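PDB 3H9D: microtubule-associated protein 1A/1B, light chain 3, putative from Trypanosoma brucei, which probably acts in autophagy as a ubiquitin-like ATG8-family protein that is probably coupled to a membrane phospholipid. Local coordinates for residues Gln18-Ala21 with Ala22-Glu26; Ser56-Thr59 with Val60-Val64; Val71-Glu74 with Ala75-Leu79; Ser91-Met94 with Ala95-Tyr98. One frame throughout, in Å; residues are numbered along the deposited sequence.

Interaction 1 (Gln18-Ala21 with Ala22-Glu26)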
ATOM      1  N   GLN A  18       1.917  10.880  -6.638  1.00 28.75           N
ATOM      2  CA  GLN A  18       1.761  12.299  -6.342  1.00 30.38           C
ATOM      3  C   GLN A  18       2.039  13.173  -7.571  1.00 31.13           C
ATOM      4  O   GLN A  18       1.288  14.124  -7.852  1.00 30.89           O
ATOM      5  CB  GLN A  18       2.672  12.693  -5.175  1.00 29.30           C
ATOM      6  CG  GLN A  18       2.542  14.145  -4.707  1.00 32.63           C
ATOM      7  CD  GLN A  18       3.603  14.527  -3.679  1.00 35.89           C
ATOM      8  OE1 GLN A  18       4.792  14.243  -3.857  1.00 40.47           O
ATOM      9  NE2 GLN A  18       3.175  15.172  -2.597  1.00 36.37           N
ATOM     10  N   SER A  19       3.103  12.839  -8.300  1.00 30.92           N
ATOM     11  CA  SER A  19       3.469  13.565  -9.517  1.00 31.85           C
ATOM     12  C   SER A  19       2.477  13.336 -10.652  1.00 31.11           C
ATOM     13  O   SER A  19       2.271  14.215 -11.492  1.00 31.80           O
ATOM     14  CB  SER A  19       4.883  13.184  -9.965  1.00 31.75           C
ATOM     15  OG  SER A  19       5.828  13.601  -8.998  1.00 36.36           O
ATOM     16  N   ASP A  20       1.893  12.142 -10.688  1.00 31.34           N
ATOM     17  CA  ASP A  20       0.903  11.793 -11.696  1.00 30.60           C
ATOM     18  C   ASP A  20      -0.363  12.627 -11.475  1.00 31.35           C
ATOM     19  O   ASP A  20      -0.844  13.272 -12.395  1.00 30.52           O
ATOM     20  CB  ASP A  20       0.596  10.292 -11.654  1.00 29.49           C
ATOM     21  CG  ASP A  20      -0.250   9.826 -12.825  1.00 31.34           C
ATOM     22  OD1 ASP A  20      -0.526  10.632 -13.742  1.00 38.47           O
ATOM     23  OD2 ASP A  20      -0.645   8.639 -12.838  1.00 30.23           O
ATOM     24  N   ALA A  21      -0.879  12.621 -10.246  1.00 31.73           N
ATOM     25  CA  ALA A  21      -2.112  13.328  -9.909  1.00 32.23           C
ATOM     26  C   ALA A  21      -1.987  14.838 -10.125  1.00 33.76           C
ATOM     27  O   ALA A  21      -2.975  15.505 -10.447  1.00 34.52           O
ATOM     28  CB  ALA A  21      -2.505  13.039  -8.476  1.00 30.31           C
ATOM     29  N   ALA A  22      -0.779  15.366  -9.941  1.00 34.42           N
ATOM     30  CA  ALA A  22      -0.548  16.804 -10.048  1.00 36.82           C
ATOM     31  C   ALA A  22      -0.400  17.223 -11.500  1.00 38.29           C
ATOM     32  O   ALA A  22      -0.808  18.325 -11.866  1.00 39.80           O
ATOM     33  CB  ALA A  22       0.665  17.231  -9.219  1.00 35.73           C
ATOM     34  N   LYS A  23       0.165  16.334 -12.316  1.00 39.96           N
ATOM     35  CA  LYS A  23       0.286  16.534 -13.761  1.00 42.78           C
ATOM     36  C   LYS A  23      -1.076  16.424 -14.455  1.00 44.25           C
ATOM     37  O   LYS A  23      -1.278  16.994 -15.535  1.00 44.70           O
ATOM     38  CB  LYS A  23       1.260  15.514 -14.371  1.00 42.50           C
ATOM     39  CG  LYS A  23       1.864  15.954 -15.706  1.00 43.97           C
ATOM     40  CD  LYS A  23       2.760  14.889 -16.341  1.00 47.71           C
ATOM     41  CE  LYS A  23       2.008  14.047 -17.382  1.00 49.39           C
ATOM     42  NZ  LYS A  23       2.915  13.425 -18.404  1.00 48.76           N
ATOM     43  N   VAL A  24      -1.990  15.673 -13.839  1.00 45.24           N
ATOM     44  CA  VAL A  24      -3.366  15.543 -14.326  1.00 46.71           C
ATOM     45  C   VAL A  24      -4.135  16.856 -14.143  1.00 47.75           C
ATOM     46  O   VAL A  24      -4.795  17.327 -15.069  1.00 47.22           O
ATOM     47  CB  VAL A  24      -4.109  14.360 -13.634  1.00 46.07           C
ATOM     48  CG1 VAL A  24      -5.627  14.531 -13.708  1.00 46.05           C
ATOM     49  CG2 VAL A  24      -3.692  13.037 -14.253  1.00 45.94           C
ATOM     50  N   ARG A  25      -4.016  17.444 -12.953  1.00 49.47           N
ATOM     51  CA  ARG A  25      -4.775  18.637 -12.586  1.00 51.75           C
ATOM     52  C   ARG A  25      -4.144  19.931 -13.102  1.00 53.24           C
ATOM     53  O   ARG A  25      -4.719  21.015 -12.951  1.00 53.56           O
ATOM     54  CB  ARG A  25      -4.969  18.691 -11.071  1.00 51.80           C
ATOM     55  CG  ARG A  25      -6.028  17.724 -10.560  1.00 52.98           C
ATOM     56  CD  ARG A  25      -5.829  17.411  -9.080  1.00 57.46           C
ATOM     57  NE  ARG A  25      -6.297  18.436  -8.131  1.00 60.04           N
ATOM     58  CZ  ARG A  25      -7.349  19.243  -8.288  1.00 60.90           C
ATOM     59  NH1 ARG A  25      -8.106  19.190  -9.380  1.00 59.57           N
ATOM     60  NH2 ARG A  25      -7.649  20.115  -7.332  1.00 60.95           N
ATOM     61  N   GLU A  26      -2.965  19.801 -13.710  1.00 54.93           N
ATOM     62  CA  GLU A  26      -2.258  20.920 -14.328  1.00 55.80           C
ATOM     63  C   GLU A  26      -2.524  20.955 -15.835  1.00 55.29           C
ATOM     64  O   GLU A  26      -2.776  22.023 -16.394  1.00 56.13           O
ATOM     65  CB  GLU A  26      -0.759  20.828 -14.017  1.00 56.56           C
ATOM     66  CG  GLU A  26       0.120  21.909 -14.638  1.00 60.25           C
ATOM     67  CD  GLU A  26       0.844  21.434 -15.893  1.00 63.77           C
ATOM     68  OE1 GLU A  26       0.746  22.125 -16.929  1.00 64.22           O
ATOM     69  OE2 GLU A  26       1.510  20.374 -15.841  1.00 65.62           O
TER

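Interaction 2 (Ser56-Thr59 with Val60-Val64)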
ATOM      1  N   SER A  56     -15.134  17.646 -13.455  1.00 34.75           N
ATOM      2  CA  SER A  56     -15.429  18.078 -12.083  1.00 37.17           C
ATOM      3  C   SER A  56     -16.875  18.538 -11.862  1.00 38.51           C
ATOM      4  O   SER A  56     -17.249  18.915 -10.747  1.00 39.22           O
ATOM      5  CB  SER A  56     -14.462  19.188 -11.682  1.00 37.49           C
ATOM      6  OG  SER A  56     -14.451  19.368 -10.276  1.00 41.49           O
ATOM      7  N   ASP A  57     -17.670  18.507 -12.934  1.00 39.78           N
ATOM      8  CA  ASP A  57     -19.088  18.883 -12.924  1.00 40.63           C
ATOM      9  C   ASP A  57     -20.020  17.673 -12.801  1.00 40.15           C
ATOM     10  O   ASP A  57     -21.251  17.815 -12.841  1.00 41.53           O
ATOM     11  CB  ASP A  57     -19.436  19.667 -14.200  1.00 40.72           C
ATOM     12  CG  ASP A  57     -18.911  18.997 -15.455  1.00 43.84           C
ATOM     13  OD1 ASP A  57     -19.689  18.804 -16.413  1.00 47.27           O
ATOM     14  OD2 ASP A  57     -17.710  18.655 -15.488  1.00 49.36           O
ATOM     15  N   LEU A  58     -19.435  16.486 -12.652  1.00 38.35           N
ATOM     16  CA  LEU A  58     -20.212  15.265 -12.541  1.00 36.76           C
ATOM     17  C   LEU A  58     -20.720  15.019 -11.127  1.00 36.49           C
ATOM     18  O   LEU A  58     -20.061  15.358 -10.141  1.00 35.76           O
ATOM     19  CB  LEU A  58     -19.401  14.066 -13.041  1.00 37.10           C
ATOM     20  CG  LEU A  58     -19.659  13.585 -14.473  1.00 34.64           C
ATOM     21  CD1 LEU A  58     -19.640  14.708 -15.498  1.00 34.31           C
ATOM     22  CD2 LEU A  58     -18.696  12.483 -14.869  1.00 34.09           C
ATOM     23  N   THR A  59     -21.922  14.456 -11.042  1.00 35.65           N
ATOM     24  CA  THR A  59     -22.421  13.912  -9.788  1.00 34.07           C
ATOM     25  C   THR A  59     -21.884  12.490  -9.664  1.00 32.54           C
ATOM     26  O   THR A  59     -21.378  11.922 -10.641  1.00 31.20           O
ATOM     27  CB  THR A  59     -23.968  13.880  -9.731  1.00 33.96           C
ATOM     28  OG1 THR A  59     -24.484  13.160 -10.859  1.00 35.63           O
ATOM     29  CG2 THR A  59     -24.544  15.290  -9.710  1.00 35.23           C
ATOM     30  N   VAL A  60     -21.992  11.916  -8.472  1.00 31.65           N
ATOM     31  CA  VAL A  60     -21.673  10.506  -8.288  1.00 30.32           C
ATOM     32  C   VAL A  60     -22.459   9.674  -9.301  1.00 30.40           C
ATOM     33  O   VAL A  60     -21.882   8.846  -9.994  1.00 30.50           O
ATOM     34  CB  VAL A  60     -21.909  10.036  -6.820  1.00 30.72           C
ATOM     35  CG1 VAL A  60     -21.909   8.499  -6.709  1.00 26.94           C
ATOM     36  CG2 VAL A  60     -20.867  10.653  -5.892  1.00 28.12           C
ATOM     37  N   GLY A  61     -23.761   9.937  -9.414  1.00 30.84           N
ATOM     38  CA  GLY A  61     -24.630   9.214 -10.345  1.00 31.32           C
ATOM     39  C   GLY A  61     -24.184   9.216 -11.800  1.00 31.45           C
ATOM     40  O   GLY A  61     -24.336   8.215 -12.504  1.00 30.80           O
ATOM     41  N   GLN A  62     -23.643  10.345 -12.254  1.00 31.40           N
ATOM     42  CA  GLN A  62     -23.110  10.445 -13.613  1.00 31.49           C
ATOM     43  C   GLN A  62     -21.806   9.672 -13.804  1.00 31.00           C
ATOM     44  O   GLN A  62     -21.648   8.983 -14.814  1.00 30.91           O
ATOM     45  CB  GLN A  62     -22.911  11.907 -14.009  1.00 32.75           C
ATOM     46  CG  GLN A  62     -24.192  12.644 -14.345  1.00 34.89           C
ATOM     47  CD  GLN A  62     -23.996  14.143 -14.346  1.00 40.58           C
ATOM     48  OE1 GLN A  62     -23.746  14.745 -13.303  1.00 43.39           O
ATOM     49  NE2 GLN A  62     -24.111  14.756 -15.519  1.00 44.03           N
ATOM     50  N   PHE A  63     -20.871   9.794 -12.856  1.00 31.29           N
ATOM     51  CA  PHE A  63     -19.625   9.003 -12.918  1.00 31.42           C
ATOM     52  C   PHE A  63     -19.928   7.503 -12.961  1.00 30.99           C
ATOM     53  O   PHE A  63     -19.289   6.759 -13.698  1.00 31.82           O
ATOM     54  CB  PHE A  63     -18.647   9.330 -11.778  1.00 30.83           C
ATOM     55  CG  PHE A  63     -17.468   8.373 -11.701  1.00 34.39           C
ATOM     56  CD1 PHE A  63     -16.521   8.316 -12.735  1.00 32.73           C
ATOM     57  CD2 PHE A  63     -17.319   7.508 -10.607  1.00 34.01           C
ATOM     58  CE1 PHE A  63     -15.441   7.418 -12.684  1.00 34.25           C
ATOM     59  CE2 PHE A  63     -16.235   6.606 -10.541  1.00 33.86           C
ATOM     60  CZ  PHE A  63     -15.296   6.560 -11.586  1.00 32.41           C
ATOM     61  N   VAL A  64     -20.926   7.082 -12.190  1.00 29.61           N
ATOM     62  CA  VAL A  64     -21.393   5.700 -12.180  1.00 29.07           C
ATOM     63  C   VAL A  64     -21.844   5.238 -13.558  1.00 30.05           C
ATOM     64  O   VAL A  64     -21.477   4.146 -13.999  1.00 29.93           O
ATOM     65  CB  VAL A  64     -22.517   5.501 -11.122  1.00 29.19           C
ATOM     66  CG1 VAL A  64     -23.235   4.155 -11.299  1.00 26.98           C
ATOM     67  CG2 VAL A  64     -21.929   5.628  -9.728  1.00 25.89           C
TER
HETATM   68  O   HOH W   1     -22.538  16.958 -16.291  1.00 34.91           O

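Interaction 3 (Val71-Glu74 with Ala75-Leu79)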
ATOM      1  N   VAL A  71     -17.330  -1.397 -17.139  1.00 38.53           N
ATOM      2  CA  VAL A  71     -17.474  -2.703 -16.475  1.00 38.58           C
ATOM      3  C   VAL A  71     -18.374  -3.655 -17.273  1.00 40.15           C
ATOM      4  O   VAL A  71     -18.305  -4.874 -17.108  1.00 39.97           O
ATOM      5  CB  VAL A  71     -17.919  -2.584 -14.976  1.00 37.58           C
ATOM      6  CG1 VAL A  71     -16.878  -1.820 -14.168  1.00 36.08           C
ATOM      7  CG2 VAL A  71     -19.293  -1.925 -14.831  1.00 34.51           C
ATOM      8  N   GLN A  72     -19.195  -3.071 -18.150  1.00 42.48           N
ATOM      9  CA  GLN A  72     -20.128  -3.790 -19.038  1.00 44.63           C
ATOM     10  C   GLN A  72     -21.169  -4.619 -18.282  1.00 45.04           C
ATOM     11  O   GLN A  72     -21.640  -5.655 -18.773  1.00 45.37           O
ATOM     12  CB  GLN A  72     -19.373  -4.643 -20.065  1.00 45.48           C
ATOM     13  CG  GLN A  72     -18.631  -3.835 -21.125  1.00 47.88           C
ATOM     14  CD  GLN A  72     -17.397  -4.552 -21.638  1.00 51.56           C
ATOM     15  OE1 GLN A  72     -17.407  -5.771 -21.838  1.00 49.75           O
ATOM     16  NE2 GLN A  72     -16.322  -3.796 -21.856  1.00 52.41           N
ATOM     17  N   LEU A  73     -21.519  -4.137 -17.089  1.00 45.21           N
ATOM     18  CA  LEU A  73     -22.524  -4.745 -16.227  1.00 45.22           C
ATOM     19  C   LEU A  73     -23.888  -4.612 -16.884  1.00 45.57           C
ATOM     20  O   LEU A  73     -24.255  -3.518 -17.344  1.00 46.45           O
ATOM     21  CB  LEU A  73     -22.552  -4.018 -14.873  1.00 44.68           C
ATOM     22  CG  LEU A  73     -22.841  -4.701 -13.527  1.00 42.78           C
ATOM     23  CD1 LEU A  73     -23.440  -3.685 -12.554  1.00 36.66           C
ATOM     24  CD2 LEU A  73     -23.703  -5.956 -13.622  1.00 43.63           C
ATOM     25  N   GLU A  74     -24.628  -5.723 -16.924  1.00 45.54           N
ATOM     26  CA  GLU A  74     -26.018  -5.745 -17.391  1.00 45.39           C
ATOM     27  C   GLU A  74     -26.777  -4.551 -16.822  1.00 44.31           C
ATOM     28  O   GLU A  74     -26.787  -4.348 -15.608  1.00 43.03           O
ATOM     29  CB  GLU A  74     -26.702  -7.046 -16.957  1.00 46.22           C
ATOM     30  CG  GLU A  74     -26.428  -8.252 -17.844  1.00 49.98           C
ATOM     31  CD  GLU A  74     -25.093  -8.925 -17.548  1.00 56.71           C
ATOM     32  OE1 GLU A  74     -24.037  -8.306 -17.805  1.00 59.31           O
ATOM     33  OE2 GLU A  74     -25.099 -10.084 -17.070  1.00 58.64           O
ATOM     34  N   ALA A  75     -27.399  -3.762 -17.701  1.00 43.64           N
ATOM     35  CA  ALA A  75     -28.073  -2.518 -17.298  1.00 42.87           C
ATOM     36  C   ALA A  75     -29.210  -2.743 -16.294  1.00 41.85           C
ATOM     37  O   ALA A  75     -29.697  -1.800 -15.661  1.00 41.21           O
ATOM     38  CB  ALA A  75     -28.572  -1.753 -18.526  1.00 44.27           C
ATOM     39  N   GLU A  76     -29.609  -4.004 -16.144  1.00 40.52           N
ATOM     40  CA  GLU A  76     -30.622  -4.391 -15.169  1.00 39.49           C
ATOM     41  C   GLU A  76     -30.060  -4.372 -13.740  1.00 37.89           C
ATOM     42  O   GLU A  76     -30.813  -4.254 -12.767  1.00 37.80           O
ATOM     43  CB  GLU A  76     -31.153  -5.782 -15.499  1.00 40.06           C
ATOM     44  CG  GLU A  76     -32.533  -6.076 -14.958  1.00 41.56           C
ATOM     45  CD  GLU A  76     -33.632  -5.603 -15.884  1.00 41.61           C
ATOM     46  OE1 GLU A  76     -33.600  -5.972 -17.079  1.00 44.35           O
ATOM     47  OE2 GLU A  76     -34.520  -4.869 -15.410  1.00 34.29           O
ATOM     48  N   SER A  77     -28.739  -4.483 -13.626  1.00 34.89           N
ATOM     49  CA  SER A  77     -28.080  -4.547 -12.331  1.00 32.19           C
ATOM     50  C   SER A  77     -27.612  -3.188 -11.835  1.00 30.61           C
ATOM     51  O   SER A  77     -27.065  -2.390 -12.602  1.00 30.46           O
ATOM     52  CB  SER A  77     -26.904  -5.515 -12.382  1.00 32.60           C
ATOM     53  OG  SER A  77     -27.358  -6.857 -12.434  1.00 32.24           O
ATOM     54  N   ALA A  78     -27.842  -2.939 -10.546  1.00 27.97           N
ATOM     55  CA  ALA A  78     -27.287  -1.783  -9.861  1.00 26.17           C
ATOM     56  C   ALA A  78     -25.762  -1.858  -9.771  1.00 25.10           C
ATOM     57  O   ALA A  78     -25.172  -2.946  -9.766  1.00 25.09           O
ATOM     58  CB  ALA A  78     -27.891  -1.642  -8.478  1.00 24.89           C
ATOM     59  N   LEU A  79     -25.153  -0.678  -9.699  1.00 24.06           N
ATOM     60  CA  LEU A  79     -23.725  -0.493  -9.551  1.00 23.59           C
ATOM     61  C   LEU A  79     -23.518   0.509  -8.434  1.00 23.67           C
ATOM     62  O   LEU A  79     -24.051   1.624  -8.486  1.00 25.08           O
ATOM     63  CB  LEU A  79     -23.109   0.030 -10.857  1.00 23.25           C
ATOM     64  CG  LEU A  79     -21.606   0.337 -10.965  1.00 22.53           C
ATOM     65  CD1 LEU A  79     -20.729  -0.881 -10.598  1.00 19.54           C
ATOM     66  CD2 LEU A  79     -21.284   0.840 -12.381  1.00 18.85           C
TER

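Interaction 4 (Ser91-Met94 with Ala95-Tyr98)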
ATOM      1  N   SER A  91     -26.518  11.403  -5.690  1.00 40.02           N
ATOM      2  CA  SER A  91     -26.862  12.827  -5.619  1.00 40.43           C
ATOM      3  C   SER A  91     -25.644  13.705  -5.348  1.00 40.17           C
ATOM      4  O   SER A  91     -25.632  14.890  -5.697  1.00 40.61           O
ATOM      5  CB  SER A  91     -27.878  13.058  -4.500  1.00 40.57           C
ATOM      6  OG  SER A  91     -28.771  11.964  -4.377  1.00 43.09           O
ATOM      7  N   ALA A  92     -24.633  13.125  -4.704  1.00 39.33           N
ATOM      8  CA  ALA A  92     -23.436  13.863  -4.319  1.00 37.20           C
ATOM      9  C   ALA A  92     -22.639  14.339  -5.534  1.00 36.85           C
ATOM     10  O   ALA A  92     -22.676  13.726  -6.607  1.00 34.80           O
ATOM     11  CB  ALA A  92     -22.573  13.024  -3.397  1.00 37.29           C
ATOM     12  N   GLN A  93     -21.933  15.450  -5.357  1.00 37.03           N
ATOM     13  CA  GLN A  93     -21.104  16.014  -6.408  1.00 37.24           C
ATOM     14  C   GLN A  93     -19.735  15.364  -6.327  1.00 36.67           C
ATOM     15  O   GLN A  93     -19.092  15.421  -5.279  1.00 36.65           O
ATOM     16  CB  GLN A  93     -20.953  17.528  -6.215  1.00 38.50           C
ATOM     17  CG  GLN A  93     -22.261  18.327  -6.154  1.00 41.71           C
ATOM     18  CD  GLN A  93     -23.148  18.153  -7.387  1.00 46.51           C
ATOM     19  OE1 GLN A  93     -24.379  18.133  -7.272  1.00 48.32           O
ATOM     20  NE2 GLN A  93     -22.530  18.038  -8.571  1.00 44.66           N
ATOM     21  N   MET A  94     -19.280  14.751  -7.421  1.00 35.75           N
ATOM     22  CA  MET A  94     -17.947  14.138  -7.436  1.00 34.39           C
ATOM     23  C   MET A  94     -16.896  15.049  -6.796  1.00 34.25           C
ATOM     24  O   MET A  94     -16.059  14.589  -6.015  1.00 33.51           O
ATOM     25  CB  MET A  94     -17.527  13.746  -8.856  1.00 33.85           C
ATOM     26  CG  MET A  94     -18.133  12.431  -9.342  1.00 32.04           C
ATOM     27  SD  MET A  94     -17.671  11.015  -8.323  1.00 32.44           S
ATOM     28  CE  MET A  94     -15.960  10.755  -8.822  1.00 26.73           C
ATOM     29  N   ALA A  95     -16.991  16.344  -7.098  1.00 33.86           N
ATOM     30  CA  ALA A  95     -16.018  17.349  -6.674  1.00 33.42           C
ATOM     31  C   ALA A  95     -16.079  17.701  -5.183  1.00 34.11           C
ATOM     32  O   ALA A  95     -15.136  18.298  -4.653  1.00 34.90           O
ATOM     33  CB  ALA A  95     -16.174  18.594  -7.520  1.00 34.65           C
ATOM     34  N   ASP A  96     -17.188  17.350  -4.523  1.00 33.95           N
ATOM     35  CA  ASP A  96     -17.285  17.387  -3.058  1.00 33.69           C
ATOM     36  C   ASP A  96     -16.638  16.142  -2.451  1.00 32.97           C
ATOM     37  O   ASP A  96     -15.951  16.225  -1.430  1.00 32.13           O
ATOM     38  CB  ASP A  96     -18.749  17.468  -2.592  1.00 33.22           C
ATOM     39  CG  ASP A  96     -19.370  18.861  -2.781  1.00 37.18           C
ATOM     40  OD1 ASP A  96     -18.633  19.861  -2.959  1.00 36.76           O
ATOM     41  OD2 ASP A  96     -20.621  18.943  -2.734  1.00 37.69           O
ATOM     42  N   ILE A  97     -16.890  14.991  -3.075  1.00 32.75           N
ATOM     43  CA  ILE A  97     -16.279  13.716  -2.683  1.00 33.58           C
ATOM     44  C   ILE A  97     -14.760  13.790  -2.841  1.00 34.14           C
ATOM     45  O   ILE A  97     -14.018  13.320  -1.981  1.00 36.05           O
ATOM     46  CB  ILE A  97     -16.858  12.507  -3.498  1.00 33.46           C
ATOM     47  CG1 ILE A  97     -18.395  12.541  -3.541  1.00 32.25           C
ATOM     48  CG2 ILE A  97     -16.353  11.169  -2.955  1.00 30.58           C
ATOM     49  CD1 ILE A  97     -19.091  12.423  -2.180  1.00 30.32           C
ATOM     50  N   TYR A  98     -14.299  14.411  -3.922  1.00 35.44           N
ATOM     51  CA  TYR A  98     -12.873  14.542  -4.161  1.00 36.15           C
ATOM     52  C   TYR A  98     -12.180  15.300  -3.031  1.00 37.48           C
ATOM     53  O   TYR A  98     -11.191  14.819  -2.484  1.00 37.11           O
ATOM     54  CB  TYR A  98     -12.585  15.203  -5.515  1.00 36.42           C
ATOM     55  CG  TYR A  98     -11.107  15.431  -5.747  1.00 37.53           C
ATOM     56  CD1 TYR A  98     -10.277  14.390  -6.170  1.00 38.96           C
ATOM     57  CD2 TYR A  98     -10.533  16.680  -5.524  1.00 35.71           C
ATOM     58  CE1 TYR A  98      -8.917  14.592  -6.370  1.00 38.67           C
ATOM     59  CE2 TYR A  98      -9.174  16.889  -5.718  1.00 36.16           C
ATOM     60  CZ  TYR A  98      -8.372  15.843  -6.139  1.00 37.60           C
ATOM     61  OH  TYR A  98      -7.022  16.052  -6.331  1.00 39.37           O
TER

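Interaction 1 (Gln18-Ala21 with Ala22-Glu26)
Val24 N donates to Asp20 O across 3.0 Å, with the amide nitrogen tilted 17° from the carbonyl plane. The bond belongs to a series in which Ala22 N reaches Gln18 O (3.2 Å) and Lys23 N reaches Ser19 O (3.1 Å); the next member, from Arg25 N to Ala21 O, is weak. Side chains follow the same spacing. With CG2 beside its own backbone N, Val24 sets this methyl 3.4 Å from Asp20 O, while the carboxylate of Asp20 approaches the same methyl through OD1 at 4.0 Å. The other carboxylate oxygen, OD2, forms a salt bridge with Lys51, which would be expected to favour the charged form of the acid. Lys23 packs by its CB alone, 3.3 Å from Ser19 O, and its amino end leads away from the turn. Along another line of the helix, Arg25 lays CB, CG and CD past Ala21 O, with CD at 3.7 Å. Val24 and Arg25 then meet Pro33, and Ala21 and Asp20 meet Phe107, placing one side of the helix against the body of the protein. These i to i+4 bonds are those of a regular alpha helix, here the longer of the two N-terminal helices that the ATG8 family adds to the ubiquitin-like fold.

Interaction 2 (Ser56-Thr59 with Val60-Val64)
The flat amide of Gln62 folds back over Thr59, with Leu58 covering one of its faces: Leu58 CG stands almost directly over Gln62 CD at 4.4 Å, and Leu58 CA lies over the oxygen end, 3.7 Å from Gln62 OE1. At that end, OE1 accepts two bonds, from Thr59 N at 2.9 Å and from Thr59 OG1 at 3.0 Å. The two donors lie on opposite sides of the amide plane, Thr59 N on the Leu58 side and tilted the further from it. At the nitrogen end, NE2 donates to a water at 2.8 Å, which also makes a weak bond to Asp57 OD1. Three partners thus fix the rotation of the amide although the residue is exposed. The reach depends on Gln62 having CG beside its backbone N (chi1 -75°) and an extended chain beyond it. Thr59 OG1 in turn sits between its own N and carbonyl carbon, from where it accepts Gln62 N at 3.3 Å. Side chain to backbone in both directions makes this a capping box, with Thr59 as N-cap of helix 60-71, the helix that packs on the sheet in the ubiquitin-like fold. The first full helical bond, Phe63 N to Thr59 O, is nearly straight at 3.1 Å. Leu58 and Phe63 occupy the positions of a hydrophobic staple around the cap, a loose one, with Leu58 CD2 4.4 Å from Phe63 CB. The ring of Phe63 leads away from the cap to meet Phe52 edge-to-face, with Ile34, Cys36 and Met94 around it.

Interaction 3 (Val71-Glu74 with Ala75-Leu79)
Leu73 presses its two methyls into the returning chain of Ser77-Leu79, and here the contact is tight. Leu73 CD2 lies 3.5 Å from Ser77 CB, closer than carbons usually approach, while its CD1 is 3.4 Å from Ala78 O and reaches Leu79 CB at 4.1 Å. Leu73 thus packs across the mouth of a turn against Ser77 and Ala78. The bend itself is a type I beta turn from Glu74 to Ser77, closed by Ser77 N donating to Glu74 O at 2.8 Å; the bond is fairly straight at the hydrogen (161°), although the donor stands well above the carbonyl plane. Ser77 CB comes against the same Glu74 O at 3.4 Å, from nearly the same side as the N-H. In the fold, the segment carries the chain from the end of helix 60-71, where Gln72 breaks the helix with a positive phi of 61°, to strand 80-83. Arg68 of that helix braces the return by hydrogen bonding to Ser77 O, with a weaker bond to Glu74 O. Packing is slacker at the base of the loop: Val71 and Leu79 reach toward each other tip to tip, CG2 to CD2 at 4.2 Å, with Leu79 buried further against Val64 and Leu67. The outer side is the exposed one within the assembly. Glu74, Ala75 and Glu76 all lie there; the acidic chain of Glu74 bends at chi2, and both carboxylates lead away from the opposing segment.

Interaction 4 (Ser91-Met94 with Ala95-Tyr98)
Ile97 runs back along the start of its helix and meets a different residue of the preceding segment at each step. Its CB lies 3.4 Å from Met94 O, CG1 passes Gln93 O at 3.4 Å, and Ile97 CD1 ends 3.7 Å from Ala92 CB. The path follows from CG1 lying opposite the carbonyl carbon (chi1 -48°), which turns the ethyl branch toward the N-terminal end. Gln93 O takes two amide hydrogens. Ile97 N comes in nearly straight at 3.1 Å, whereas Asp96 N, at 2.8 Å, sits 52° above the carbonyl plane. Tyr98 N completes the turn on Met94 O at 2.7 Å. On the outer side Gln93 and Asp96 run alongside each other in the same direction, Asp96 OD2 being 3.8 Å from Gln93 CB; their amide and carboxylate planes are almost perpendicular. Met94, Ile97 and Tyr98 pack against strand 108-113, Met94 and Tyr98 also against strand 31-38, and the Tyr98 hydroxyl is hydrogen-bonded to Gly106 O. The chemistry divides accordingly: Gln93 O and Met94 O anchor the amides of Asp96, Ile97 and Tyr98, Ile97 lies along these carbonyls and ends in an apolar contact, and the positive end of the helix dipole would probably favour the ionised form of Asp96.

Interactions 2 and 4 form one local unit, their centres about 7 Å apart. The two helix starts are tied by backbone pairs, Val60 N to Ala92 O at 2.7 Å and Met94 N to Leu58 O at 2.9 Å, both probable hydrogen bonds. Interaction 3 follows from interaction 2 at the far end of helix 60-71, where Leu79 CD2 packs 3.7 Å from Val64 O. Interaction 1 lies on the other side of the chain's centre from interaction 3, with about 31 Å between centres, but meets interaction 4 where Arg25 packs beside Tyr98. A calcium ion lies about 9 Å from the Gln18 side chain, too far for direct binding.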